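Local atomic coordinates of putative phytoene/squalene synthase YisP (Bacillus subtilis subsp. subtilis, PDB entry 3WE9), a protein that hydrolyses farnesyl diphosphate to farnesol and diphosphate, a reaction linked to biofilm formation, although it belongs to the phytoene/squalene synthase family. Residues 89-93 with 94-98; 148-151 with 152-156; 199-202 with 203-207. One frame throughout, in Å; residues are numbered along the deposited sequence.

Overall arrangement
Three local contacts follow one another in this largely helical chain. Each joins residues a turn or so apart, so none closes a long loop, and they lie in series without nesting or crossing. Interaction 1 ends helix 84-94 and leads toward helix 98-107. Interaction 2 is an early part of helix 145-165, and interaction 3 is the first two turns of helix 199-221. Interactions 1 and 2, with centres 18 Å apart, both pack on helix 118-140. Interaction 2 also meets the later turns of helix 199-221, while W205 of interaction 3 bonds to L165 at the end of helix 145-165. Interactions 1 and 3 lie on opposite sides of the chain's centre.

Interaction 1 of 3, residues 89-93 with 94-98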
loop_
_atom_site.group_PDB
_atom_site.type_symbol
_atom_site.label_atom_id
_atom_site.label_comp_id
_atom_site.label_asym_id
_atom_site.label_seq_id
_atom_site.Cartn_x
_atom_site.Cartn_y
_atom_site.Cartn_z
ATOM N N HIS A 89 -15.291 0.105 -16.186
ATOM C CA HIS A 89 -14.574 0.594 -17.354
ATOM C C HIS A 89 -13.116 0.149 -17.278
ATOM O O HIS A 89 -12.563 -0.374 -18.249
ATOM C CB HIS A 89 -14.627 2.120 -17.432
ATOM C CG HIS A 89 -13.828 2.685 -18.565
ATOM N ND1 HIS A 89 -14.313 2.767 -19.854
ATOM C CD2 HIS A 89 -12.557 3.149 -18.612
ATOM C CE1 HIS A 89 -13.376 3.258 -20.643
ATOM N NE2 HIS A 89 -12.300 3.498 -19.916
ATOM N N ALA A 90 -12.493 0.375 -16.122
ATOM C CA ALA A 90 -11.096 -0.000 -15.916
ATOM C C ALA A 90 -10.926 -1.504 -16.093
ATOM O O ALA A 90 -9.970 -1.977 -16.712
ATOM C CB ALA A 90 -10.649 0.409 -14.521
ATOM N N TYR A 91 -11.876 -2.251 -15.546
ATOM C CA TYR A 91 -11.864 -3.702 -15.615
ATOM C C TYR A 91 -11.857 -4.203 -17.059
ATOM O O TYR A 91 -11.084 -5.094 -17.422
ATOM C CB TYR A 91 -13.093 -4.250 -14.893
ATOM C CG TYR A 91 -13.033 -5.729 -14.621
ATOM C CD1 TYR A 91 -12.406 -6.220 -13.477
ATOM C CD2 TYR A 91 -13.593 -6.644 -15.511
ATOM C CE1 TYR A 91 -12.341 -7.585 -13.220
ATOM C CE2 TYR A 91 -13.532 -8.012 -15.268
ATOM C CZ TYR A 91 -12.907 -8.474 -14.119
ATOM O OH TYR A 91 -12.854 -9.827 -13.866
ATOM N N ARG A 92 -12.730 -3.624 -17.878
ATOM C CA ARG A 92 -12.850 -4.011 -19.278
ATOM C C ARG A 92 -11.714 -3.476 -20.145
ATOM O O ARG A 92 -11.316 -4.102 -21.127
ATOM C CB ARG A 92 -14.189 -3.520 -19.831
ATOM C CG ARG A 92 -15.404 -4.248 -19.273
ATOM C CD ARG A 92 -16.681 -3.520 -19.656
ATOM N NE ARG A 92 -16.532 -2.906 -20.966
ATOM C CZ ARG A 92 -16.564 -1.596 -21.188
ATOM N NH1 ARG A 92 -16.753 -0.745 -20.187
ATOM N NH2 ARG A 92 -16.375 -1.139 -22.414
ATOM N N THR A 93 -11.189 -2.317 -19.775
ATOM C CA THR A 93 -10.114 -1.702 -20.532
ATOM C C THR A 93 -8.772 -2.404 -20.370
ATOM O O THR A 93 -8.024 -2.560 -21.343
ATOM C CB THR A 93 -9.948 -0.221 -20.126
ATOM O OG1 THR A 93 -11.197 0.461 -20.305
ATOM C CG2 THR A 93 -8.868 0.449 -20.967
ATOM N N PHE A 94 -8.471 -2.836 -19.147
ATOM C CA PHE A 94 -7.196 -3.490 -18.861
ATOM C C PHE A 94 -7.260 -4.990 -18.593
ATOM O O PHE A 94 -6.259 -5.599 -18.207
ATOM C CB PHE A 94 -6.520 -2.772 -17.692
ATOM C CG PHE A 94 -6.061 -1.387 -18.041
ATOM C CD1 PHE A 94 -4.864 -1.194 -18.728
ATOM C CD2 PHE A 94 -6.857 -0.282 -17.743
ATOM C CE1 PHE A 94 -4.464 0.084 -19.122
ATOM C CE2 PHE A 94 -6.469 1.005 -18.132
ATOM C CZ PHE A 94 -5.269 1.187 -18.823
ATOM N N THR A 95 -8.434 -5.577 -18.814
ATOM C CA THR A 95 -8.637 -7.006 -18.599
ATOM C C THR A 95 -8.117 -7.406 -17.219
ATOM O O THR A 95 -7.247 -8.271 -17.091
ATOM C CB THR A 95 -7.919 -7.828 -19.688
ATOM O OG1 THR A 95 -8.312 -7.349 -20.981
ATOM C CG2 THR A 95 -8.285 -9.303 -19.573
ATOM N N LEU A 96 -8.655 -6.766 -16.188
ATOM C CA LEU A 96 -8.248 -7.037 -14.810
ATOM C C LEU A 96 -8.789 -8.386 -14.339
ATOM O O LEU A 96 -9.766 -8.901 -14.893
ATOM C CB LEU A 96 -8.749 -5.922 -13.887
ATOM C CG LEU A 96 -8.298 -4.498 -14.253
ATOM C CD1 LEU A 96 -8.876 -3.506 -13.256
ATOM C CD2 LEU A 96 -6.777 -4.419 -14.275
ATOM N N GLU A 97 -8.152 -8.954 -13.318
ATOM C CA GLU A 97 -8.564 -10.247 -12.780
ATOM C C GLU A 97 -9.419 -10.100 -11.527
ATOM O O GLU A 97 -9.134 -9.268 -10.665
ATOM C CB GLU A 97 -7.335 -11.092 -12.467
ATOM C CG GLU A 97 -6.391 -11.239 -13.637
ATOM C CD GLU A 97 -5.330 -12.281 -13.383
ATOM O OE1 GLU A 97 -4.625 -12.176 -12.352
ATOM O OE2 GLU A 97 -5.206 -13.208 -14.212
ATOM N N SER A 98 -10.458 -10.924 -11.423
ATOM C CA SER A 98 -11.376 -10.873 -10.288
ATOM C C SER A 98 -10.841 -11.422 -8.963
ATOM O O SER A 98 -11.181 -10.909 -7.899
ATOM C CB SER A 98 -12.684 -11.597 -10.646
ATOM O OG SER A 98 -12.450 -12.962 -10.940
HETATM O O HOH W 1 -11.017 -7.022 -20.738
HETATM O O HOH W 2 -6.809 -5.158 -21.623
#
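Y91 and L96 meet where the helix stops, and the backbone bonds there define how it ends. F94 N bonds A90 O at 3.0 Å, an ordinary helical bond. T95 then turns to a left-handed conformation (phi 50°), and L96 N reaches back to Y91 O at 3.2 Å, in the carbonyl plane on a lone pair. This six-to-one bond and the left-handed residue before L96 are two features of a Schellman motif.

Hydroxyls and water serve other carbonyls. T93 OG1 bonds H89 O at 2.6 Å from above the carbonyl plane, on an atom already bonded to T93 N. The T95 hydroxyl, on an exposed residue, holds the two waters that donate to R92 O and T93 O.

The side-chain contacts are of two kinds. With CG anti to the backbone N (chi1 -167°), the Y91 ring swings toward the outgoing chain, and its CD1 lies 3.7 Å from L96 CB. This is the apolar pairing usual in a Schellman motif, which is why a leucine suits the place. Separately, L96 O sits over one face of the ring, 3.3 Å from Y91 CE1. Replacing the tyrosine by an alanine is likely to leave L96 CB without its ring neighbour and open a gap beside the turn. The second kind is CH-pi: T93 CG2 rests over one face of the F94 ring, 4.1 Å from its centroid.

F94 packs on K39, Q40 and A43 of helix 38-54, and joins L96 in covering helix 118-140 at I139; A90 meets Y15 of helix 6-25.

Interaction 2 of 3, residues 148-151 with 152-156; sequences LKQA and AVSLG
A152 packs against the turn before it: its N bonds L148 O at 2.9 Å, and its CB lies close to the carbonyl oxygens of both L148 and K149. The bonds then run on in regular steps, V153 N to K149 O at 3.0 Å, S154 N to Q150 O and L155 N to A151 O. The first two donors arrive almost in line with the carbonyls, while the last two are tilted from the carbonyl planes. The helix is kinked within 148-151, where the N atoms of Q150 and A151 have no bond to the turn before.

The tight part is built from small or branched residues. A151 and A152 are buried and bring only methyls, which lets neighbouring segments come close. V153 CG1 is anti to the backbone N (chi1 173°), which leaves CG2 beside that N and 3.4 Å from K149 O. S154 CB is 3.2 Å from Q150 O, and its OG is hydrogen-bonded to E218 OE1, which satisfies the buried hydroxyl. L155 lies about 4 Å from a bound triethylene glycol, probably from the crystallisation liquor.

By contrast, K149 and Q150 are exposed; their CB atoms point away from the next turn, though K149 still touches L134 and L137, and Q150 touches E218.

This part of helix 145-165 thus lies between helix 118-140, met by A152 on L137 and V153 on Y126, and helix 199-221, met by S154 on Y215 and L155 on C219.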
loop_
_atom_site.group_PDB
_atom_site.type_symbol
_atom_site.label_atom_id
_atom_site.label_comp_id
_atom_site.label_asym_id
_atom_site.label_seq_id
_atom_site.Cartn_x
_atom_site.Cartn_y
_atom_site.Cartn_z
ATOM N N LEU A 148 6.963 -9.749 -13.933
ATOM C CA LEU A 148 6.778 -8.666 -12.964
ATOM C C LEU A 148 5.727 -8.918 -11.877
ATOM O O LEU A 148 5.544 -8.088 -10.982
ATOM C CB LEU A 148 6.418 -7.377 -13.712
ATOM C CG LEU A 148 7.482 -6.763 -14.626
ATOM C CD1 LEU A 148 6.856 -5.687 -15.492
ATOM C CD2 LEU A 148 8.610 -6.194 -13.781
ATOM N N LYS A 149 5.037 -10.050 -11.959
ATOM C CA LYS A 149 4.000 -10.395 -10.990
ATOM C C LYS A 149 4.529 -10.411 -9.558
ATOM O O LYS A 149 3.934 -9.815 -8.660
ATOM C CB LYS A 149 3.408 -11.761 -11.339
ATOM C CG LYS A 149 2.329 -12.275 -10.393
ATOM C CD LYS A 149 1.950 -13.702 -10.785
ATOM C CE LYS A 149 1.098 -14.396 -9.732
ATOM N NZ LYS A 149 -0.321 -13.970 -9.745
ATOM N N GLN A 150 5.647 -11.101 -9.354
ATOM C CA GLN A 150 6.267 -11.203 -8.037
ATOM C C GLN A 150 6.616 -9.814 -7.495
ATOM O O GLN A 150 6.405 -9.525 -6.312
ATOM C CB GLN A 150 7.532 -12.062 -8.130
ATOM C CG GLN A 150 8.243 -12.294 -6.813
ATOM C CD GLN A 150 9.541 -13.062 -6.991
ATOM O OE1 GLN A 150 9.548 -14.180 -7.511
ATOM N NE2 GLN A 150 10.648 -12.464 -6.560
ATOM N N ALA A 151 7.141 -8.956 -8.368
ATOM C CA ALA A 151 7.524 -7.603 -7.978
ATOM C C ALA A 151 6.322 -6.748 -7.584
ATOM O O ALA A 151 6.402 -5.951 -6.649
ATOM C CB ALA A 151 8.291 -6.931 -9.110
ATOM N N ALA A 152 5.219 -6.905 -8.309
ATOM C CA ALA A 152 4.003 -6.146 -8.028
ATOM C C ALA A 152 3.416 -6.558 -6.677
ATOM O O ALA A 152 3.041 -5.713 -5.865
ATOM C CB ALA A 152 2.976 -6.377 -9.138
ATOM N N VAL A 153 3.331 -7.861 -6.441
ATOM C CA VAL A 153 2.793 -8.363 -5.184
ATOM C C VAL A 153 3.697 -7.938 -4.026
ATOM O O VAL A 153 3.215 -7.491 -2.982
ATOM C CB VAL A 153 2.665 -9.907 -5.209
ATOM C CG1 VAL A 153 2.266 -10.423 -3.830
ATOM C CG2 VAL A 153 1.620 -10.322 -6.249
ATOM N N SER A 154 5.005 -8.062 -4.219
ATOM C CA SER A 154 5.949 -7.676 -3.179
ATOM C C SER A 154 5.837 -6.184 -2.851
ATOM O O SER A 154 5.926 -5.792 -1.694
ATOM C CB SER A 154 7.378 -8.020 -3.606
ATOM O OG SER A 154 7.605 -9.417 -3.501
ATOM N N LEU A 155 5.642 -5.355 -3.871
ATOM C CA LEU A 155 5.508 -3.918 -3.656
ATOM C C LEU A 155 4.262 -3.616 -2.820
ATOM O O LEU A 155 4.331 -2.895 -1.830
ATOM C CB LEU A 155 5.413 -3.182 -4.994
ATOM C CG LEU A 155 5.212 -1.665 -4.871
ATOM C CD1 LEU A 155 6.387 -1.049 -4.122
ATOM C CD2 LEU A 155 5.060 -1.048 -6.258
ATOM N N GLY A 156 3.126 -4.173 -3.223
ATOM C CA GLY A 156 1.893 -3.939 -2.489
ATOM C C GLY A 156 1.972 -4.448 -1.061
ATOM O O GLY A 156 1.494 -3.798 -0.127
#

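Interaction 3 of 3, residues 199-202 with 203-207; sequences KAFT and MTWEY
K199 and M203, one turn apart, lay their flexible chains against each other at the start of helix 199-221. The lysine bends at chi2 (59°), which folds its methylenes back so that K199 CE comes 3.7 Å from M203 CG. The methionine sulfur is also near CE, so the aliphatic part of the lysine makes an apolar contact, and NZ remains near M203 CG.

T202 and T204 use their hydroxyls differently. With OG1 between the backbone N and the carbonyl carbon (chi1 57°), T202 turns back to bond K199 O at 3.0 Å. That oxygen also accepts M203 N at 2.9 Å, from the same face of its plane. T204 OG1 instead reaches a full turn back to A200 O at 2.8 Å; T204 N bonds the same oxygen at 3.2 Å from the opposite face. Each carbonyl is thus gripped twice.

The rings of F201 and W205 meet obliquely, planes at 55°, with F201 CZ 4.0 Å from W205 CD1, while W205 CB sits over one face of the phenylalanine. Aromatic residues suit this buried side, where F201 meets Y187 and F256, and W205 meets H253 edge-to-face. E206 CG lies 3.1 Å from T202 O, and the bend in the chain beyond it turns the carboxylate to its partners R249 and H253.

Chemically, the contact sorts its polar groups: the threonines satisfy their hydroxyls within the helix, whereas W205 NE1 bonds L165 O, and E206 OE2 forms a salt bridge to R249 and a hydrogen bond to H253, linking this turn to other parts of the fold.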
loop_
_atom_site.group_PDB
_atom_site.type_symbol
_atom_site.label_atom_id
_atom_site.label_comp_id
_atom_site.label_asym_id
_atom_site.label_seq_id
_atom_site.Cartn_x
_atom_site.Cartn_y
_atom_site.Cartn_z
ATOM N N LYS A 199 13.666 0.163 24.018
ATOM C CA LYS A 199 14.539 -0.629 23.159
ATOM C C LYS A 199 13.834 -1.888 22.654
ATOM O O LYS A 199 13.968 -2.260 21.492
ATOM C CB LYS A 199 15.811 -1.019 23.916
ATOM C CG LYS A 199 16.780 -1.866 23.100
ATOM C CD LYS A 199 17.227 -1.143 21.833
ATOM C CE LYS A 199 18.251 -1.969 21.058
ATOM N NZ LYS A 199 18.667 -1.314 19.788
ATOM N N ALA A 200 13.089 -2.542 23.538
ATOM C CA ALA A 200 12.354 -3.756 23.179
ATOM C C ALA A 200 11.378 -3.452 22.042
ATOM O O ALA A 200 11.186 -4.269 21.135
ATOM C CB ALA A 200 11.598 -4.282 24.394
ATOM N N PHE A 201 10.754 -2.280 22.088
ATOM C CA PHE A 201 9.820 -1.915 21.033
ATOM C C PHE A 201 10.509 -1.616 19.710
ATOM O O PHE A 201 10.060 -2.073 18.656
ATOM C CB PHE A 201 8.973 -0.697 21.404
ATOM C CG PHE A 201 8.110 -0.218 20.266
ATOM C CD1 PHE A 201 7.087 -1.026 19.770
ATOM C CD2 PHE A 201 8.364 0.999 19.641
ATOM C CE1 PHE A 201 6.329 -0.631 18.662
ATOM C CE2 PHE A 201 7.615 1.405 18.533
ATOM C CZ PHE A 201 6.595 0.586 18.041
ATOM N N THR A 202 11.591 -0.841 19.753
ATOM C CA THR A 202 12.287 -0.499 18.521
ATOM C C THR A 202 12.867 -1.747 17.857
ATOM O O THR A 202 12.913 -1.833 16.630
ATOM C CB THR A 202 13.395 0.564 18.761
ATOM O OG1 THR A 202 14.326 0.089 19.738
ATOM C CG2 THR A 202 12.773 1.870 19.247
ATOM N N MET A 203 13.310 -2.711 18.660
ATOM C CA MET A 203 13.832 -3.960 18.108
ATOM C C MET A 203 12.705 -4.728 17.419
ATOM O O MET A 203 12.903 -5.323 16.361
ATOM C CB MET A 203 14.451 -4.823 19.209
ATOM C CG MET A 203 15.790 -4.295 19.688
ATOM S SD MET A 203 16.471 -5.309 20.997
ATOM C CE MET A 203 17.333 -6.564 20.034
ATOM N N THR A 204 11.523 -4.705 18.030
ATOM C CA THR A 204 10.348 -5.370 17.481
ATOM C C THR A 204 9.976 -4.694 16.161
ATOM O O THR A 204 9.762 -5.352 15.141
ATOM C CB THR A 204 9.150 -5.262 18.452
ATOM O OG1 THR A 204 9.458 -5.967 19.664
ATOM C CG2 THR A 204 7.876 -5.850 17.816
ATOM N N TRP A 205 9.922 -3.367 16.189
ATOM C CA TRP A 205 9.575 -2.582 15.013
ATOM C C TRP A 205 10.581 -2.795 13.881
ATOM O O TRP A 205 10.193 -3.002 12.738
ATOM C CB TRP A 205 9.522 -1.096 15.387
ATOM C CG TRP A 205 8.952 -0.208 14.334
ATOM C CD1 TRP A 205 7.654 0.209 14.226
ATOM C CD2 TRP A 205 9.666 0.416 13.257
ATOM N NE1 TRP A 205 7.516 1.061 13.154
ATOM C CE2 TRP A 205 8.732 1.203 12.540
ATOM C CE3 TRP A 205 10.999 0.386 12.830
ATOM C CZ2 TRP A 205 9.096 1.962 11.417
ATOM C CZ3 TRP A 205 11.363 1.146 11.707
ATOM C CH2 TRP A 205 10.410 1.920 11.017
ATOM N N GLU A 206 11.871 -2.736 14.204
ATOM C CA GLU A 206 12.912 -2.915 13.195
ATOM C C GLU A 206 12.923 -4.331 12.614
ATOM O O GLU A 206 13.250 -4.532 11.445
ATOM C CB GLU A 206 14.286 -2.568 13.782
ATOM C CG GLU A 206 14.498 -1.070 14.079
ATOM C CD GLU A 206 14.489 -0.196 12.823
ATOM O OE1 GLU A 206 14.555 -0.750 11.706
ATOM O OE2 GLU A 206 14.426 1.050 12.949
ATOM N N TYR A 207 12.554 -5.312 13.427
ATOM C CA TYR A 207 12.523 -6.696 12.960
ATOM C C TYR A 207 11.485 -6.828 11.845
ATOM O O TYR A 207 11.719 -7.514 10.848
ATOM C CB TYR A 207 12.182 -7.644 14.114
ATOM C CG TYR A 207 12.443 -9.107 13.810
ATOM C CD1 TYR A 207 13.741 -9.620 13.823
ATOM C CD2 TYR A 207 11.394 -9.977 13.523
ATOM C CE1 TYR A 207 13.987 -10.971 13.560
ATOM C CE2 TYR A 207 11.625 -11.329 13.257
ATOM C CZ TYR A 207 12.924 -11.818 13.281
ATOM O OH TYR A 207 13.157 -13.154 13.045
#